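Racemase, putative (Roseobacter denitrificans, PDB 3TCS) is a putative racemase of the mandelate racemase/muconate lactonizing enzyme group that binds magnesium and probably acts in the enolase-superfamily manner. Local coordinates at residues I204-Y210 with F230-Y236; I251-E257 with V274-D280; W265-I269 with V293-A297; L302-C308 with N327-E333. One frame throughout, in Å; residues are numbered along the deposited sequence.

Contact 1. Residues I204-Y210 with F230-Y236; sequences IDANSCY and FEEPCPY. With MG (magnesium ion), chain J; DAL (D-alanine), chain L.
D205 and E231 meet at a magnesium ion, each giving one carboxylate oxygen: D205 OD2 lies 2.1 Å and E231 OE2 2.0 Å from the metal. The parallel pairing puts both residues on one face of the sheet, and CG anti to the backbone N in each (chi1 -164° and -168°) carries the carboxylates to the metal. E257, D-alanine through N and O, and a water complete the sphere. That water also lies within hydrogen-bonding distance of D205 OD1 and E232 OE1, with too few protons for every acceptor around it. Backbone bonds zip the strand ends: E231 N to I204 O, then A206 N to E231 O at 2.9 Å. D205 OD1 takes the N207 amide in an Asx turn, where a type I' turn runs from A206 to C209. S208 OG grips both ways, donating to E232 OE2 over 2.5 Å, on the anti side and 28° out of the carboxylate plane, and accepting from Y236 N. On the other face I204 CG2 lies 3.7 Å from F230 CD1. Y210 CD2 sits at that ring's edge. D205 OD2 and E231 OE2, 2.9 Å apart, are probably tolerated because both bind the cation; K167, bridged to E231 OE1, probably offsets charge.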
# COMPACT_ATOMS: atom_id res chain seq x y z
N ILE B 204 7.98 7.39 25.08
CA ILE B 204 7.77 8.56 24.24
C ILE B 204 7.70 8.09 22.78
O ILE B 204 8.25 7.05 22.43
CB ILE B 204 8.89 9.61 24.44
CG1 ILE B 204 8.37 10.99 24.04
CG2 ILE B 204 10.13 9.23 23.64
CD1 ILE B 204 9.19 12.15 24.59
N ASP B 205 6.98 8.84 21.95
CA ASP B 205 6.80 8.47 20.54
C ASP B 205 7.06 9.71 19.70
O ASP B 205 6.44 10.75 19.91
CB ASP B 205 5.35 8.00 20.33
CG ASP B 205 5.16 7.24 19.03
OD1 ASP B 205 5.87 7.53 18.05
OD2 ASP B 205 4.28 6.35 19.01
N ALA B 206 7.99 9.61 18.75
CA ALA B 206 8.32 10.76 17.90
C ALA B 206 7.63 10.76 16.54
O ALA B 206 7.80 11.68 15.74
CB ALA B 206 9.84 10.83 17.71
N ASN B 207 6.86 9.71 16.28
CA ASN B 207 6.13 9.56 15.03
C ASN B 207 6.86 10.01 13.77
O ASN B 207 6.39 10.88 13.04
CB ASN B 207 4.78 10.28 15.15
CG ASN B 207 3.82 9.58 16.11
OD1 ASN B 207 3.26 8.52 15.80
ND2 ASN B 207 3.66 10.15 17.30
N SER B 208 8.03 9.40 13.52
CA SER B 208 8.84 9.67 12.33
C SER B 208 9.37 11.09 12.16
O SER B 208 9.68 11.51 11.04
CB SER B 208 8.05 9.29 11.07
OG SER B 208 7.81 7.90 11.00
N CYS B 209 9.52 11.83 13.24
CA CYS B 209 9.99 13.21 13.13
C CYS B 209 11.47 13.48 12.86
O CYS B 209 11.80 14.36 12.06
CB CYS B 209 9.59 13.98 14.39
SG CYS B 209 10.23 15.68 14.45
N TYR B 210 12.34 12.72 13.50
CA TYR B 210 13.78 12.97 13.44
C TYR B 210 14.71 12.29 12.45
O TYR B 210 14.41 11.24 11.89
CB TYR B 210 14.37 12.71 14.83
CG TYR B 210 13.64 13.39 15.96
CD1 TYR B 210 13.49 14.78 15.98
CD2 TYR B 210 13.13 12.65 17.03
CE1 TYR B 210 12.85 15.42 17.04
CE2 TYR B 210 12.49 13.29 18.10
CZ TYR B 210 12.36 14.67 18.10
OH TYR B 210 11.77 15.31 19.16
N PHE B 230 11.60 4.43 23.31
CA PHE B 230 11.72 5.52 22.33
C PHE B 230 11.12 5.02 21.02
O PHE B 230 11.77 4.28 20.26
CB PHE B 230 13.20 5.90 22.16
CG PHE B 230 13.44 7.15 21.35
CD1 PHE B 230 12.38 7.98 20.98
CD2 PHE B 230 14.73 7.52 21.00
CE1 PHE B 230 12.62 9.16 20.26
CE2 PHE B 230 14.98 8.68 20.28
CZ PHE B 230 13.93 9.51 19.91
N GLU B 231 9.89 5.42 20.75
CA GLU B 231 9.17 4.96 19.57
C GLU B 231 9.26 5.79 18.30
O GLU B 231 9.15 7.02 18.32
CB GLU B 231 7.70 4.76 19.94
CG GLU B 231 6.87 4.02 18.90
CD GLU B 231 5.51 3.61 19.44
OE1 GLU B 231 5.41 3.39 20.66
OE2 GLU B 231 4.55 3.49 18.65
N GLU B 232 9.46 5.08 17.18
CA GLU B 232 9.53 5.66 15.85
C GLU B 232 10.32 6.97 15.79
O GLU B 232 9.78 8.02 15.44
CB GLU B 232 8.10 5.88 15.33
CG GLU B 232 7.98 5.95 13.82
CD GLU B 232 6.54 6.00 13.36
OE1 GLU B 232 5.77 5.09 13.75
OE2 GLU B 232 6.16 6.94 12.63
N PRO B 233 11.61 6.91 16.14
CA PRO B 233 12.44 8.11 16.13
C PRO B 233 12.60 8.75 14.75
O PRO B 233 12.60 9.97 14.63
CB PRO B 233 13.77 7.62 16.70
CG PRO B 233 13.81 6.18 16.27
CD PRO B 233 12.39 5.73 16.54
N CYS B 234 12.74 7.91 13.72
CA CYS B 234 12.93 8.38 12.35
C CYS B 234 11.82 7.94 11.41
O CYS B 234 11.02 7.07 11.76
CB CYS B 234 14.27 7.85 11.81
SG CYS B 234 15.70 8.15 12.87
N PRO B 235 11.76 8.53 10.21
CA PRO B 235 10.72 8.14 9.24
C PRO B 235 10.67 6.61 9.22
O PRO B 235 11.68 5.96 8.96
CB PRO B 235 11.23 8.74 7.94
CG PRO B 235 11.85 10.04 8.42
CD PRO B 235 12.61 9.61 9.66
N TYR B 236 9.50 6.05 9.49
CA TYR B 236 9.36 4.60 9.55
C TYR B 236 9.77 3.82 8.31
O TYR B 236 10.14 2.64 8.42
CB TYR B 236 7.93 4.23 9.97
CG TYR B 236 6.88 4.34 8.88
CD1 TYR B 236 6.76 3.36 7.90
CD2 TYR B 236 5.97 5.41 8.86
CE1 TYR B 236 5.76 3.43 6.92
CE2 TYR B 236 4.97 5.49 7.89
CZ TYR B 236 4.87 4.50 6.93
OH TYR B 236 3.87 4.57 5.98
MG MG J . 3.55 4.94 17.67
N DAL L . 1.75 4.39 19.10
CA DAL L . 1.10 5.71 18.95
CB DAL L . -0.37 5.63 19.33
C DAL L . 1.21 6.16 17.53
O DAL L . 2.28 6.30 17.03
O HOH W 1 4.83 5.82 16.26

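Contact 2. Residues I251-E257 with V274-D280; sequences IDVTGGE and VDIVQPD. With MG (magnesium ion), chain J; DAL (D-alanine), chain L.
T254 and I276 pack side by side on one face of two parallel strands, T254 CG2 meeting I276 CB at 3.6 Å. Here the contact is tight. G255 lies close against V274 CG1, its N making a weak bond to I276 O, and Q278 N reaches G255 O at 2.9 Å from above the carbonyl plane. The Q278 chain, extended beyond CG, crosses T254 obliquely. At the V253/D275 end, where a water enters, the bonds are nearly linear: D275 N donates to V253 O at 2.7 Å, and D275 OD2 accepts V253 N through its anti lone pair at 2.8 Å, so one residue grips both polar backbone atoms of V253. The water joins the same OD2 to I251 O at this partly exposed edge. At the other end a second water spans E257 O and D280 N. E257 then turns into the pocket, CG between its backbone N and carbonyl carbon (chi1 71°), and binds magnesium through OE1 at 2.0 Å; OE2 pairs with K94 of the second subunit. Strand, helix 262-270 and strand make a beta-alpha-beta unit of the TIM barrel, with E257 just beyond the C-terminal end of strand 252-255, as in the enolase superfamily.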
# COMPACT_ATOMS: atom_id res chain seq x y z
N ILE B 251 18.61 2.94 25.38
CA ILE B 251 17.16 2.88 25.56
C ILE B 251 16.54 2.08 24.42
O ILE B 251 17.01 2.14 23.29
CB ILE B 251 16.56 4.31 25.59
CG1 ILE B 251 15.06 4.26 25.89
CG2 ILE B 251 16.82 5.02 24.27
CD1 ILE B 251 14.46 5.63 26.14
N ASP B 252 15.49 1.31 24.72
CA ASP B 252 14.84 0.51 23.68
C ASP B 252 14.23 1.42 22.61
O ASP B 252 13.56 2.40 22.92
CB ASP B 252 13.71 -0.36 24.26
CG ASP B 252 14.21 -1.57 25.04
OD1 ASP B 252 15.35 -2.04 24.79
OD2 ASP B 252 13.45 -2.07 25.88
N VAL B 253 14.47 1.08 21.34
CA VAL B 253 13.90 1.82 20.22
C VAL B 253 12.86 0.88 19.61
O VAL B 253 13.15 -0.29 19.35
CB VAL B 253 14.97 2.18 19.17
CG1 VAL B 253 14.31 2.79 17.93
CG2 VAL B 253 15.96 3.18 19.77
N THR B 254 11.66 1.40 19.39
CA THR B 254 10.57 0.59 18.89
C THR B 254 9.91 1.13 17.62
O THR B 254 10.10 2.29 17.26
CB THR B 254 9.48 0.48 19.97
OG1 THR B 254 8.72 1.69 19.99
CG2 THR B 254 10.12 0.31 21.34
N GLY B 255 9.14 0.29 16.95
CA GLY B 255 8.46 0.74 15.74
C GLY B 255 7.78 -0.38 14.98
O GLY B 255 7.86 -1.55 15.37
N GLY B 256 7.09 -0.01 13.90
CA GLY B 256 6.41 -0.98 13.06
C GLY B 256 4.91 -0.80 12.88
O GLY B 256 4.31 -1.50 12.07
N GLU B 257 4.31 0.14 13.59
CA GLU B 257 2.86 0.30 13.50
C GLU B 257 2.28 0.54 12.10
O GLU B 257 1.16 0.10 11.83
CB GLU B 257 2.36 1.38 14.46
CG GLU B 257 2.73 2.79 14.08
CD GLU B 257 2.41 3.76 15.20
OE1 GLU B 257 2.92 3.56 16.31
OE2 GLU B 257 1.64 4.72 14.96
N VAL B 274 15.01 -2.43 15.18
CA VAL B 274 14.42 -1.96 16.43
C VAL B 274 14.61 -3.03 17.51
O VAL B 274 15.01 -4.15 17.21
CB VAL B 274 12.89 -1.68 16.29
CG1 VAL B 274 12.65 -0.59 15.25
CG2 VAL B 274 12.17 -2.97 15.90
N ASP B 275 14.31 -2.67 18.76
CA ASP B 275 14.44 -3.61 19.87
C ASP B 275 13.10 -4.26 20.22
O ASP B 275 13.06 -5.33 20.83
CB ASP B 275 14.96 -2.87 21.10
CG ASP B 275 16.28 -2.19 20.84
OD1 ASP B 275 17.27 -2.91 20.60
OD2 ASP B 275 16.32 -0.94 20.86
N ILE B 276 12.02 -3.59 19.85
CA ILE B 276 10.66 -4.08 20.12
C ILE B 276 9.83 -3.83 18.87
O ILE B 276 9.88 -2.74 18.30
CB ILE B 276 10.02 -3.30 21.30
CG1 ILE B 276 10.89 -3.43 22.55
CG2 ILE B 276 8.60 -3.82 21.55
CD1 ILE B 276 10.39 -2.65 23.75
N VAL B 277 9.08 -4.84 18.43
CA VAL B 277 8.23 -4.69 17.24
C VAL B 277 6.84 -4.29 17.68
O VAL B 277 6.35 -4.75 18.72
CB VAL B 277 8.18 -6.00 16.43
CG1 VAL B 277 9.57 -6.32 15.88
CG2 VAL B 277 7.68 -7.14 17.30
N GLN B 278 6.19 -3.43 16.89
CA GLN B 278 4.87 -2.92 17.23
C GLN B 278 3.83 -2.98 16.13
O GLN B 278 3.34 -1.95 15.67
CB GLN B 278 5.01 -1.48 17.70
CG GLN B 278 5.95 -1.31 18.87
CD GLN B 278 5.94 0.11 19.39
OE1 GLN B 278 6.51 1.01 18.77
NE2 GLN B 278 5.29 0.32 20.53
N PRO B 279 3.45 -4.19 15.71
CA PRO B 279 2.45 -4.29 14.66
C PRO B 279 1.08 -3.82 15.16
O PRO B 279 0.80 -3.87 16.36
CB PRO B 279 2.44 -5.79 14.35
CG PRO B 279 2.73 -6.40 15.69
CD PRO B 279 3.84 -5.51 16.22
N ASP B 280 0.25 -3.33 14.24
CA ASP B 280 -1.12 -2.94 14.57
C ASP B 280 -1.91 -4.06 13.91
O ASP B 280 -1.84 -4.25 12.70
CB ASP B 280 -1.48 -1.58 13.97
CG ASP B 280 -2.94 -1.20 14.23
OD1 ASP B 280 -3.84 -1.83 13.63
OD2 ASP B 280 -3.20 -0.28 15.03
MG MG J . 3.55 4.94 17.67
N DAL L . 1.75 4.39 19.10
CA DAL L . 1.10 5.71 18.95
CB DAL L . -0.37 5.63 19.33
C DAL L . 1.21 6.16 17.53
O DAL L . 2.28 6.30 17.03
O HOH W 2 18.27 0.60 21.53
O HOH W 3 1.25 -2.80 11.66
O HOH W 1 4.83 5.82 16.26

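Contact 3. Residues W265-I269 with V293-A297; sequences WQRMI and VVEMA
V293 sets both its methyls against one face of the W265 indole. CG2 stands 3.7 Å from the centroid of the five-membered ring and only 14° off its normal, a CH-pi contact, while CG1 reaches over the six-membered ring, 3.6 Å from W265 CE3. The valine side chain crosses the indole at about a right angle, with CG1 anti to its backbone N (chi1 173°) and CG2 beside that N, a setting that spreads the two methyls over the two rings. Next to this pair I269 pushes CD1 between M296 and A297, coming within 3.5 Å of M296 CB and 4.2 Å of A297 CB. The extended chain of M296 runs alongside the other helix at Q266: SD lies 3.7 Å from Q266 N, and CE ends 3.6 Å from Q266 OE1. No hydrogen bond crosses the interface. The two helices, 262-270 and 287-300, are successive outer helices of the TIM barrel; their local axes run nearly parallel, crossing at -19° with a closest approach of 10.1 Å. Farther out, the opposite face of the indole is covered by M268 CE from its own helix, and NE1 is held by the backbone oxygen of D259, which helps to fix the rotation of the ring. V277, on the barrel strand beneath, touches W265, I269 and A297, so the seam between the helices sits on that strand. At the partly exposed margin Q266 bends at chi2 and its NE2 bonds to D270, which steadies the amide beside the M296 methyl.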
# COMPACT_ATOMS: atom_id res chain seq x y z
N TRP B 265 8.52 -6.55 7.08
CA TRP B 265 8.61 -6.94 8.48
C TRP B 265 9.79 -7.89 8.65
O TRP B 265 10.57 -7.77 9.60
CB TRP B 265 7.32 -7.65 8.92
CG TRP B 265 6.34 -6.74 9.57
CD1 TRP B 265 5.13 -6.35 9.09
CD2 TRP B 265 6.51 -6.08 10.83
NE1 TRP B 265 4.52 -5.49 9.97
CE2 TRP B 265 5.35 -5.30 11.05
CE3 TRP B 265 7.52 -6.06 11.80
CZ2 TRP B 265 5.17 -4.52 12.20
CZ3 TRP B 265 7.35 -5.28 12.94
CH2 TRP B 265 6.18 -4.52 13.13
N GLN B 266 9.93 -8.84 7.72
CA GLN B 266 11.03 -9.80 7.78
C GLN B 266 12.37 -9.06 7.69
O GLN B 266 13.32 -9.39 8.41
CB GLN B 266 10.92 -10.81 6.63
CG GLN B 266 11.90 -11.97 6.74
CD GLN B 266 11.48 -12.99 7.79
OE1 GLN B 266 10.46 -13.66 7.64
NE2 GLN B 266 12.26 -13.10 8.85
N ARG B 267 12.45 -8.07 6.81
CA ARG B 267 13.69 -7.31 6.65
C ARG B 267 14.01 -6.53 7.92
O ARG B 267 15.15 -6.52 8.39
CB ARG B 267 13.58 -6.35 5.48
CG ARG B 267 14.87 -5.61 5.17
CD ARG B 267 14.64 -4.45 4.22
NE ARG B 267 15.87 -3.72 3.96
CZ ARG B 267 15.92 -2.47 3.52
NH1 ARG B 267 14.80 -1.80 3.28
NH2 ARG B 267 17.10 -1.88 3.32
N MET B 268 13.00 -5.86 8.48
CA MET B 268 13.17 -5.06 9.70
C MET B 268 13.70 -5.91 10.86
O MET B 268 14.61 -5.50 11.58
CB MET B 268 11.83 -4.44 10.11
CG MET B 268 11.92 -3.48 11.29
SD MET B 268 10.33 -3.22 12.12
CE MET B 268 9.30 -2.72 10.73
N ILE B 269 13.11 -7.08 11.04
CA ILE B 269 13.50 -7.98 12.11
C ILE B 269 14.86 -8.62 11.86
O ILE B 269 15.70 -8.68 12.77
CB ILE B 269 12.40 -9.04 12.34
CG1 ILE B 269 11.14 -8.34 12.89
CG2 ILE B 269 12.88 -10.11 13.32
CD1 ILE B 269 9.93 -9.23 13.06
N VAL B 293 4.12 -12.15 12.12
CA VAL B 293 5.12 -11.20 12.58
C VAL B 293 5.56 -11.58 13.99
O VAL B 293 6.75 -11.50 14.32
CB VAL B 293 4.57 -9.76 12.56
CG1 VAL B 293 5.57 -8.80 13.21
CG2 VAL B 293 4.30 -9.33 11.12
N VAL B 294 4.61 -12.00 14.82
CA VAL B 294 4.92 -12.42 16.18
C VAL B 294 5.95 -13.56 16.15
O VAL B 294 6.88 -13.59 16.96
CB VAL B 294 3.65 -12.90 16.91
CG1 VAL B 294 4.02 -13.59 18.22
CG2 VAL B 294 2.74 -11.71 17.19
N GLU B 295 5.78 -14.49 15.22
CA GLU B 295 6.72 -15.61 15.10
C GLU B 295 8.10 -15.14 14.60
O GLU B 295 9.12 -15.62 15.08
CB GLU B 295 6.13 -16.68 14.17
CG GLU B 295 7.05 -17.86 13.86
CD GLU B 295 7.61 -18.55 15.10
OE1 GLU B 295 6.94 -18.59 16.15
OE2 GLU B 295 8.74 -19.08 15.01
N MET B 296 8.12 -14.21 13.65
CA MET B 296 9.40 -13.69 13.16
C MET B 296 10.16 -13.11 14.35
O MET B 296 11.35 -13.36 14.53
CB MET B 296 9.20 -12.55 12.16
CG MET B 296 8.57 -12.92 10.84
SD MET B 296 8.35 -11.42 9.86
CE MET B 296 7.38 -12.07 8.48
N ALA B 297 9.44 -12.32 15.15
CA ALA B 297 10.01 -11.69 16.33
C ALA B 297 10.43 -12.71 17.37
O ALA B 297 11.53 -12.63 17.93
CB ALA B 297 9.01 -10.71 16.93

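Contact 4. Residues L302-C308 with N327-E333; sequences LPVTPHC and NAGKYLE. With DAL (D-alanine), chain L.
E333 reaches across to H307 and C308, beside bound D-alanine. Its CB lies 4.0 Å from C308 SG, and CG passes 3.1 Å from C308 O. With CG anti to the backbone N (chi1 171°) and the chain extended beyond it, the carboxylate is carried to the pocket. CD continues past C308 O; OE1 then accepts the amide of C308 at 3.1 Å, on the anti side and 33° out of the carboxylate plane. The same oxygen is 3.6 Å from H307 CD2, imidazole and carboxylate being turned 82° to each other. OE2, at the tip, is held by K167 and S139. The edge of the H307 ring faces the ligand, while its ND1 bonds to D280. At the far end N327 spans P303, bonding to L302 O through ND2 at 3.0 Å and to V304 N through its backbone O at 2.8 Å. Between the two ends one water joins P306 O, Y331 O and E333 N, and another links T305 OG1 to K330 N. The 302-308 segment follows helix 287-300 and lies against strand 276-277, while L332 and C308 meet helix 314-322 and strand 332-335 pairs with strand 132-139, the point where the barrel closes.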
# COMPACT_ATOMS: atom_id res chain seq x y z
N LEU B 302 12.91 -11.11 19.91
CA LEU B 302 12.36 -9.77 20.16
C LEU B 302 10.95 -9.82 20.72
O LEU B 302 10.14 -10.66 20.33
CB LEU B 302 12.31 -8.94 18.87
CG LEU B 302 13.60 -8.38 18.30
CD1 LEU B 302 14.34 -9.48 17.57
CD2 LEU B 302 13.28 -7.24 17.36
N PRO B 303 10.64 -8.90 21.65
CA PRO B 303 9.30 -8.88 22.24
C PRO B 303 8.36 -8.11 21.32
O PRO B 303 8.80 -7.36 20.44
CB PRO B 303 9.53 -8.16 23.57
CG PRO B 303 10.58 -7.16 23.21
CD PRO B 303 11.54 -7.97 22.36
N VAL B 304 7.06 -8.30 21.54
CA VAL B 304 6.02 -7.65 20.76
C VAL B 304 5.14 -6.78 21.64
O VAL B 304 4.50 -7.26 22.59
CB VAL B 304 5.12 -8.71 20.06
CG1 VAL B 304 4.06 -8.01 19.21
CG2 VAL B 304 5.98 -9.65 19.21
N THR B 305 5.10 -5.49 21.34
CA THR B 305 4.28 -4.53 22.07
C THR B 305 3.46 -3.84 20.98
O THR B 305 3.82 -2.79 20.47
CB THR B 305 5.16 -3.52 22.83
OG1 THR B 305 5.98 -4.24 23.76
CG2 THR B 305 4.31 -2.50 23.59
N PRO B 306 2.32 -4.46 20.62
CA PRO B 306 1.44 -3.93 19.58
C PRO B 306 0.95 -2.50 19.74
O PRO B 306 0.88 -1.95 20.84
CB PRO B 306 0.28 -4.92 19.56
CG PRO B 306 0.89 -6.19 20.10
CD PRO B 306 1.74 -5.67 21.23
N HIS B 307 0.59 -1.91 18.60
CA HIS B 307 0.04 -0.57 18.55
C HIS B 307 -1.48 -0.70 18.49
O HIS B 307 -2.00 -1.48 17.71
CB HIS B 307 0.57 0.15 17.31
CG HIS B 307 -0.23 1.36 16.92
ND1 HIS B 307 -1.42 1.29 16.23
CD2 HIS B 307 0.01 2.68 17.11
CE1 HIS B 307 -1.87 2.51 16.01
NE2 HIS B 307 -1.03 3.37 16.54
N CYS B 308 -2.17 0.05 19.34
CA CYS B 308 -3.64 0.11 19.36
C CYS B 308 -3.88 1.47 20.00
O CYS B 308 -3.65 1.66 21.19
CB CYS B 308 -4.28 -1.06 20.15
SG CYS B 308 -3.54 -1.61 21.71
N ASN B 327 6.05 -14.11 23.47
CA ASN B 327 7.03 -13.03 23.55
C ASN B 327 6.35 -11.66 23.66
O ASN B 327 6.70 -10.72 22.95
CB ASN B 327 7.93 -13.07 22.31
CG ASN B 327 7.14 -12.99 21.01
OD1 ASN B 327 6.00 -13.44 20.93
ND2 ASN B 327 7.76 -12.44 19.96
N ALA B 328 5.39 -11.56 24.56
CA ALA B 328 4.67 -10.30 24.75
C ALA B 328 5.56 -9.25 25.41
O ALA B 328 6.42 -9.57 26.23
CB ALA B 328 3.43 -10.53 25.61
N GLY B 329 5.33 -7.99 25.03
CA GLY B 329 6.07 -6.88 25.60
C GLY B 329 5.55 -6.61 27.00
O GLY B 329 4.81 -7.42 27.56
N LYS B 330 5.91 -5.46 27.56
CA LYS B 330 5.54 -5.11 28.93
C LYS B 330 4.12 -4.63 29.19
O LYS B 330 3.65 -4.71 30.32
CB LYS B 330 6.50 -4.04 29.46
CG LYS B 330 7.98 -4.35 29.31
CD LYS B 330 8.80 -3.10 29.62
CE LYS B 330 10.27 -3.29 29.29
NZ LYS B 330 11.07 -2.06 29.59
N TYR B 331 3.44 -4.14 28.17
CA TYR B 331 2.11 -3.59 28.38
C TYR B 331 1.30 -3.32 27.13
O TYR B 331 1.83 -3.28 26.02
CB TYR B 331 2.24 -2.29 29.19
CG TYR B 331 3.58 -1.57 28.99
CD1 TYR B 331 4.28 -1.05 30.08
CD2 TYR B 331 4.16 -1.47 27.73
CE1 TYR B 331 5.53 -0.46 29.92
CE2 TYR B 331 5.42 -0.88 27.55
CZ TYR B 331 6.10 -0.38 28.65
OH TYR B 331 7.35 0.17 28.50
N LEU B 332 0.01 -3.13 27.34
CA LEU B 332 -0.97 -2.84 26.30
C LEU B 332 -1.07 -1.32 26.11
O LEU B 332 -1.23 -0.59 27.08
CB LEU B 332 -2.35 -3.35 26.73
CG LEU B 332 -3.55 -2.95 25.87
CD1 LEU B 332 -3.72 -3.97 24.76
CD2 LEU B 332 -4.82 -2.89 26.74
N GLU B 333 -0.97 -0.85 24.87
CA GLU B 333 -1.12 0.59 24.64
C GLU B 333 -2.58 0.91 24.95
O GLU B 333 -3.49 0.24 24.46
CB GLU B 333 -0.80 0.96 23.19
CG GLU B 333 -1.16 2.41 22.88
CD GLU B 333 -0.54 2.93 21.61
OE1 GLU B 333 -0.34 2.16 20.64
OE2 GLU B 333 -0.25 4.14 21.58
N DAL L . 1.75 4.39 19.10
CA DAL L . 1.10 5.71 18.95
CB DAL L . -0.37 5.63 19.33
C DAL L . 1.21 6.16 17.53
O DAL L . 2.28 6.30 17.03
O HOH W 4 7.60 -3.45 25.91
O HOH W 5 0.42 -2.94 23.26

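How the contacts relate
From the N terminus, contact 1 closes first, bringing strands 201-205 and 229-231 together across the loop that contains helix 212-224. Contact 2 follows in series and closes the loop holding helix 262-270, its strand 252-255 lying next to 229-231; the two share the magnesium, the D-alanine and one water. Contact 3 crosses contact 2, for helix 262-270 lies within the loop that contact 2 closes while helix 287-300 comes after it; W265 and A297 rest on the 274-280 segment. Contact 4 closes last, with helix 314-322 in its loop, and its 302-308 segment continues from the helix of contact 3. It meets contact 2 through H307 and D280, and its strand 332-335 pairs back with strand 132-139, which closes the barrel.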